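Local atomic coordinates of uncharacterized protein (Pyrococcus furiosus DSM 3638, PDB entry 3WZ2), a protein that is an archaeal homolog of proteasome-assembly chaperones that forms a homopentamer and probably assists proteasome assembly or activation. Residues G134-E137 with E138-K141; R185-P188 with R189-A192; L222-M225 with H226-E230. All blocks are in the same frame, centred on the assembly; numbering follows the deposited sequence.

Contact 1: residues G134-E137 with E138-K141; sequences GGSE and EENK
S136 and E139 hold the first turn of helix 137-145 through a short bond, S136 OG to E139 OE1 at 2.6 Å, with the hydroxyl as donor. It reaches the carboxylate from above its plane, 39° out of it. The serine hydroxyl lies between its own backbone N and carbonyl carbon (chi1 78°), which turns OG over the start of the helix; there it also accepts a weak bond from E138 N at 3.3 Å. E139 folds back to meet it: its chain bends at chi2 (75°), and OE1 takes a second, weak bond from S136 N at 3.1 Å. OE1 is thus held by the hydroxyl and, more loosely, by the amide of the same serine, while OE2 is paired with K173, which also bridges to E138. The close side lies beneath this cap, where E139 CB packs on G134 CA at 3.7 Å and the bond from N140 N to S136 O (3.0 Å) starts the regular helical pattern. N140 packs against G66 of a neighbouring subunit. With an alanine here instead of E139, the S136 hydroxyl and amide would probably lose their shared acceptor, and K173 one of its two carboxylates. Around E137 and K141, both exposed, contact is looser: their side chains cross at about a right angle, and E137 OE1 comes no nearer than 4.1 Å to K141 CG. Their charged ends, E137 OE1 and K141 NZ, are 6.5 Å apart, too far for a salt bridge; what joins this side is the helical bond from K141 N to E137 O, with K141 CG resting near that oxygen. Serine as N-cap, with the glutamate three residues on folding back to its amide and hydroxyl, forms a capping box, here where strand 130-134 passes into helix 137-145.

Contact 2: residues R185-P188 with R189-A192; sequences RPDP and RAAA
The D187 carboxylate is laid across the start of helix 188-202, its OD1 accepting from A190 N at 3.0 Å in a nearly straight bond (169°). That amide meets OD1 from well above the carboxylate plane, 70° out of it. CG of D187 stands anti to its backbone N (chi1 -166°), which carries the carboxylate forward over the first turn; OD1 there also takes a weak bond from R189 N at 3.1 Å. With OD1 taking both amides, D187 is the N-cap, and its own carbonyl accepts the first helical bond, from A191 N. The methyl of A190 lies against the same carboxylate, CB to OD2 at 3.5 Å, and OD2 is held by the hydroxyl of T181. R189 touches OD1 with its CB, but its chain then leads away, leaving NE 5.5 Å from OD1 without a salt bridge. P188, as first residue of the helix, needs no acceptor for its N, and its carbonyl accepts from A192 N. Around this cap, P188 and R189 rest on A215 of helix 215-221, A190 and A191 face V32 and I35 of helix 32-43, and A192 meets helix 209-213, placing this helix start among three others just after strand 174-181.

Contact 3: residues L222-M225 with H226-E230; sequences LRRM and HEQME
Four successive i to i+4 backbone bonds, from H226 N to L222 O through M229 N to M225 O, wind these residues into the start of helix 223-235, the bond from Q228 N to R224 O being short at 2.7 Å. On the outer side, R224 and Q228 lie one turn apart, and NE2 of the glutamine sits obliquely to the guanidinium, 3.2 Å from R224 NE. Both are donors as modelled, so no hydrogen bond joins them; the two planes stand 87° apart. The glutamine's bend at chi2 (42°) brings its amide back over the preceding turn. R223 NH1 and E227 OE1 remain 6.3 Å apart; R223 pairs instead with E220. The apolar side chains serve the other side: L222 and M225 pack on H34 of helix 32-43, and M229 on F88. H226, its CG anti to the backbone N (chi1 -172°), turns its ring from the preceding turn toward P186. The chemistry implies an amphipathic helix, within a predicted coiled coil, whose turns are joined by backbone bonds while R223 and E230 pair with E220 and R233 along the same helical region.

Overall arrangement
From the N terminus, contact 1 comes first, at the turn from strand 130-134 into helix 137-145; contact 2 follows at the loop from strand 174-181 into helix 188-202, and contact 3 lies in C-terminal helix 223-235. Each is local, so none closes a long loop; they run in series, and none nests in or crosses another. Contact 1 stands apart, its centre about 26 Å from that of contact 2 and 33 Å from that of contact 3, on the opposite side of the chain's centre from the latter. Contacts 2 and 3 touch, with R185 N 3.4 Å from H226 NE2, tying the loop before helix 188-202 to the C-terminal helix.

Contact 1: residues G134-E137 with E138-K141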
loop_
_atom_site.group_PDB
_atom_site.type_symbol
_atom_site.label_atom_id
_atom_site.label_comp_id
_atom_site.label_asym_id
_atom_site.label_seq_id
_atom_site.Cartn_x
_atom_site.Cartn_y
_atom_site.Cartn_z
ATOM N N GLY B 134 27.418 23.910 7.088
ATOM C CA GLY B 134 26.692 24.484 8.187
ATOM C C GLY B 134 25.319 24.880 7.712
ATOM O O GLY B 134 25.113 25.137 6.528
ATOM N N GLY B 135 24.387 24.956 8.647
ATOM C CA GLY B 135 23.013 25.309 8.323
ATOM C C GLY B 135 22.814 26.766 7.974
ATOM O O GLY B 135 21.815 27.114 7.378
ATOM N N SER B 136 23.729 27.618 8.394
ATOM C CA SER B 136 23.770 29.002 7.932
ATOM C C SER B 136 25.225 29.425 7.784
ATOM O O SER B 136 26.153 28.680 8.162
ATOM C CB SER B 136 23.087 29.935 8.960
ATOM O OG SER B 136 23.977 30.188 10.066
ATOM N N GLU B 137 25.409 30.668 7.365
ATOM C CA GLU B 137 26.732 31.197 7.095
ATOM C C GLU B 137 27.553 31.265 8.376
ATOM O O GLU B 137 28.728 30.958 8.351
ATOM C CB GLU B 137 26.658 32.580 6.431
ATOM C CG GLU B 137 28.005 33.108 5.903
ATOM C CD GLU B 137 28.717 32.147 4.922
ATOM O OE1 GLU B 137 29.974 32.056 4.939
ATOM O OE2 GLU B 137 28.015 31.480 4.114
ATOM N N GLU B 138 26.927 31.600 9.491
ATOM C CA GLU B 138 27.575 31.579 10.790
ATOM C C GLU B 138 28.240 30.225 11.122
ATOM O O GLU B 138 29.364 30.198 11.633
ATOM C CB GLU B 138 26.590 31.923 11.931
ATOM C CG GLU B 138 27.297 32.132 13.282
ATOM C CD GLU B 138 26.397 32.641 14.407
ATOM O OE1 GLU B 138 26.099 31.860 15.352
ATOM O OE2 GLU B 138 25.988 33.825 14.344
ATOM N N GLU B 139 27.542 29.123 10.851
ATOM C CA GLU B 139 28.096 27.795 11.121
ATOM C C GLU B 139 29.180 27.487 10.110
ATOM O O GLU B 139 30.147 26.824 10.434
ATOM C CB GLU B 139 26.996 26.727 11.100
ATOM C CG GLU B 139 26.134 26.756 12.357
ATOM C CD GLU B 139 25.150 27.914 12.373
ATOM O OE1 GLU B 139 24.370 28.034 11.422
ATOM O OE2 GLU B 139 25.174 28.699 13.333
ATOM N N ASN B 140 29.011 27.933 8.874
ATOM C CA ASN B 140 30.065 27.738 7.902
ATOM C C ASN B 140 31.355 28.423 8.428
ATOM O O ASN B 140 32.443 27.890 8.270
ATOM C CB ASN B 140 29.721 28.320 6.519
ATOM C CG ASN B 140 28.881 27.437 5.651
ATOM O OD1 ASN B 140 28.519 27.793 4.496
ATOM N ND2 ASN B 140 28.595 26.283 6.136
ATOM N N LYS B 141 31.222 29.610 8.994
ATOM C CA LYS B 141 32.394 30.364 9.471
ATOM C C LYS B 141 33.041 29.658 10.631
ATOM O O LYS B 141 34.253 29.580 10.674
ATOM C CB LYS B 141 32.040 31.815 9.834
ATOM C CG LYS B 141 31.696 32.627 8.595
ATOM C CD LYS B 141 31.112 34.044 8.811
ATOM C CE LYS B 141 31.982 34.935 9.665
ATOM N NZ LYS B 141 31.636 36.373 9.469
#

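Contact 2: residues R185-P188 with R189-A192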
loop_
_atom_site.group_PDB
_atom_site.type_symbol
_atom_site.label_atom_id
_atom_site.label_comp_id
_atom_site.label_asym_id
_atom_site.label_seq_id
_atom_site.Cartn_x
_atom_site.Cartn_y
_atom_site.Cartn_z
ATOM N N ARG B 185 31.946 0.548 0.594
ATOM C CA ARG B 185 32.348 -0.373 1.636
ATOM C C ARG B 185 32.316 0.307 2.992
ATOM O O ARG B 185 32.465 1.519 3.078
ATOM C CB ARG B 185 33.745 -0.982 1.330
ATOM C CG ARG B 185 34.951 -0.040 1.467
ATOM C CD ARG B 185 36.198 -0.366 0.588
ATOM N NE ARG B 185 36.100 -1.570 -0.260
ATOM C CZ ARG B 185 36.398 -2.825 0.091
ATOM N NH1 ARG B 185 36.874 -3.115 1.279
ATOM N NH2 ARG B 185 36.256 -3.801 -0.803
ATOM N N PRO B 186 32.189 -0.479 4.066
ATOM C CA PRO B 186 32.402 0.114 5.376
ATOM C C PRO B 186 33.778 0.714 5.508
ATOM O O PRO B 186 34.774 0.097 5.095
ATOM C CB PRO B 186 32.244 -1.061 6.358
ATOM C CG PRO B 186 31.704 -2.197 5.550
ATOM C CD PRO B 186 32.147 -1.951 4.134
ATOM N N ASP B 187 33.852 1.909 6.085
ATOM C CA ASP B 187 35.124 2.654 6.145
ATOM C C ASP B 187 35.402 3.211 7.529
ATOM O O ASP B 187 35.134 4.381 7.822
ATOM C CB ASP B 187 35.164 3.744 5.074
ATOM C CG ASP B 187 36.577 4.310 4.863
ATOM O OD1 ASP B 187 37.472 4.026 5.724
ATOM O OD2 ASP B 187 36.752 5.032 3.844
ATOM N N PRO B 188 35.968 2.389 8.394
ATOM C CA PRO B 188 36.305 2.890 9.727
ATOM C C PRO B 188 37.399 3.957 9.733
ATOM O O PRO B 188 37.498 4.727 10.707
ATOM C CB PRO B 188 36.766 1.639 10.494
ATOM C CG PRO B 188 36.939 0.581 9.479
ATOM C CD PRO B 188 36.168 0.948 8.256
ATOM N N ARG B 189 38.204 4.015 8.686
ATOM C CA ARG B 189 39.259 5.028 8.623
ATOM C C ARG B 189 38.721 6.396 8.329
ATOM O O ARG B 189 39.145 7.344 8.949
ATOM C CB ARG B 189 40.305 4.666 7.584
ATOM C CG ARG B 189 41.097 3.467 8.065
ATOM C CD ARG B 189 42.097 2.972 7.057
ATOM N NE ARG B 189 42.142 1.531 7.248
ATOM C CZ ARG B 189 42.901 0.894 8.134
ATOM N NH1 ARG B 189 43.762 1.546 8.913
ATOM N NH2 ARG B 189 42.811 -0.424 8.195
ATOM N N ALA B 190 37.742 6.478 7.442
ATOM C CA ALA B 190 36.973 7.685 7.276
ATOM C C ALA B 190 36.227 8.067 8.536
ATOM O O ALA B 190 36.244 9.229 8.927
ATOM C CB ALA B 190 35.995 7.551 6.105
ATOM N N ALA B 191 35.670 7.086 9.239
ATOM C CA ALA B 191 35.039 7.363 10.520
ATOM C C ALA B 191 36.014 8.010 11.489
ATOM O O ALA B 191 35.700 8.968 12.190
ATOM C CB ALA B 191 34.432 6.121 11.117
ATOM N N ALA B 192 37.210 7.474 11.543
ATOM C CA ALA B 192 38.246 8.002 12.422
ATOM C C ALA B 192 38.586 9.420 12.051
ATOM O O ALA B 192 38.760 10.243 12.937
ATOM C CB ALA B 192 39.496 7.126 12.359
#

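Contact 3: residues L222-M225 with H226-E230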
loop_
_atom_site.group_PDB
_atom_site.type_symbol
_atom_site.label_atom_id
_atom_site.label_comp_id
_atom_site.label_asym_id
_atom_site.label_seq_id
_atom_site.Cartn_x
_atom_site.Cartn_y
_atom_site.Cartn_z
ATOM N N LEU B 222 30.957 -5.585 9.598
ATOM C CA LEU B 222 29.893 -4.709 9.132
ATOM C C LEU B 222 29.621 -4.937 7.664
ATOM O O LEU B 222 28.760 -4.274 7.098
ATOM C CB LEU B 222 30.203 -3.208 9.372
ATOM C CG LEU B 222 29.805 -2.334 10.584
ATOM C CD1 LEU B 222 29.984 -3.220 11.769
ATOM C CD2 LEU B 222 30.365 -0.934 10.920
ATOM N N ARG B 223 30.327 -5.876 7.040
ATOM C CA ARG B 223 30.226 -6.043 5.593
ATOM C C ARG B 223 28.817 -6.499 5.171
ATOM O O ARG B 223 28.330 -6.086 4.116
ATOM C CB ARG B 223 31.312 -6.994 5.055
ATOM C CG ARG B 223 31.124 -7.369 3.573
ATOM C CD ARG B 223 32.134 -8.407 3.027
ATOM N NE ARG B 223 32.351 -9.481 4.007
ATOM C CZ ARG B 223 31.464 -10.454 4.260
ATOM N NH1 ARG B 223 30.299 -10.520 3.608
ATOM N NH2 ARG B 223 31.735 -11.380 5.175
ATOM N N ARG B 224 28.155 -7.298 6.005
ATOM C CA ARG B 224 26.776 -7.709 5.718
ATOM C C ARG B 224 25.810 -6.520 5.861
ATOM O O ARG B 224 25.055 -6.235 4.939
ATOM C CB ARG B 224 26.327 -8.954 6.529
ATOM C CG ARG B 224 25.393 -8.683 7.696
ATOM C CD ARG B 224 24.708 -9.909 8.273
ATOM N NE ARG B 224 23.324 -9.522 8.625
ATOM C CZ ARG B 224 22.379 -10.357 9.043
ATOM N NH1 ARG B 224 22.647 -11.648 9.208
ATOM N NH2 ARG B 224 21.164 -9.892 9.306
ATOM N N MET B 225 25.856 -5.832 6.999
ATOM C CA MET B 225 25.106 -4.584 7.215
ATOM C C MET B 225 25.249 -3.602 6.062
ATOM O O MET B 225 24.271 -3.014 5.617
ATOM C CB MET B 225 25.544 -3.902 8.501
ATOM C CG MET B 225 24.547 -2.871 8.972
ATOM S SD MET B 225 25.226 -1.782 10.221
ATOM C CE MET B 225 23.907 -0.591 10.384
ATOM N N HIS B 226 26.459 -3.436 5.555
ATOM C CA HIS B 226 26.649 -2.535 4.443
ATOM C C HIS B 226 25.879 -3.039 3.222
ATOM O O HIS B 226 25.300 -2.247 2.469
ATOM C CB HIS B 226 28.136 -2.376 4.117
ATOM C CG HIS B 226 28.410 -1.319 3.103
ATOM N ND1 HIS B 226 28.324 -1.550 1.754
ATOM C CD2 HIS B 226 28.734 -0.011 3.239
ATOM C CE1 HIS B 226 28.582 -0.432 1.095
ATOM N NE2 HIS B 226 28.830 0.521 1.976
ATOM N N GLU B 227 25.956 -4.348 3.001
ATOM C CA GLU B 227 25.270 -5.030 1.905
ATOM C C GLU B 227 23.758 -4.870 2.008
ATOM O O GLU B 227 23.113 -4.428 1.066
ATOM C CB GLU B 227 25.629 -6.525 1.955
ATOM C CG GLU B 227 25.989 -7.187 0.662
ATOM C CD GLU B 227 26.811 -6.303 -0.254
ATOM O OE1 GLU B 227 27.868 -5.826 0.207
ATOM O OE2 GLU B 227 26.403 -6.080 -1.416
ATOM N N GLN B 228 23.222 -5.222 3.172
ATOM C CA GLN B 228 21.836 -4.932 3.544
ATOM C C GLN B 228 21.443 -3.509 3.151
ATOM O O GLN B 228 20.424 -3.292 2.505
ATOM C CB GLN B 228 21.650 -5.062 5.068
ATOM C CG GLN B 228 20.997 -6.311 5.652
ATOM C CD GLN B 228 21.423 -7.638 5.044
ATOM O OE1 GLN B 228 21.161 -7.881 3.869
ATOM N NE2 GLN B 228 22.043 -8.522 5.849
ATOM N N MET B 229 22.242 -2.540 3.600
ATOM C CA MET B 229 21.901 -1.133 3.459
ATOM C C MET B 229 21.820 -0.754 1.997
ATOM O O MET B 229 20.882 -0.048 1.598
ATOM C CB MET B 229 22.920 -0.240 4.184
ATOM C CG MET B 229 22.754 1.245 3.889
ATOM S SD MET B 229 24.104 2.301 4.431
ATOM C CE MET B 229 25.419 1.844 3.302
ATOM N N GLU B 230 22.787 -1.205 1.199
ATOM C CA GLU B 230 22.813 -0.876 -0.242
ATOM C C GLU B 230 21.619 -1.475 -0.976
ATOM O O GLU B 230 21.034 -0.831 -1.850
ATOM C CB GLU B 230 24.116 -1.352 -0.905
ATOM C CG GLU B 230 25.363 -0.623 -0.419
ATOM C CD GLU B 230 25.616 0.699 -1.121
ATOM O OE1 GLU B 230 24.782 1.635 -1.026
ATOM O OE2 GLU B 230 26.675 0.791 -1.777
#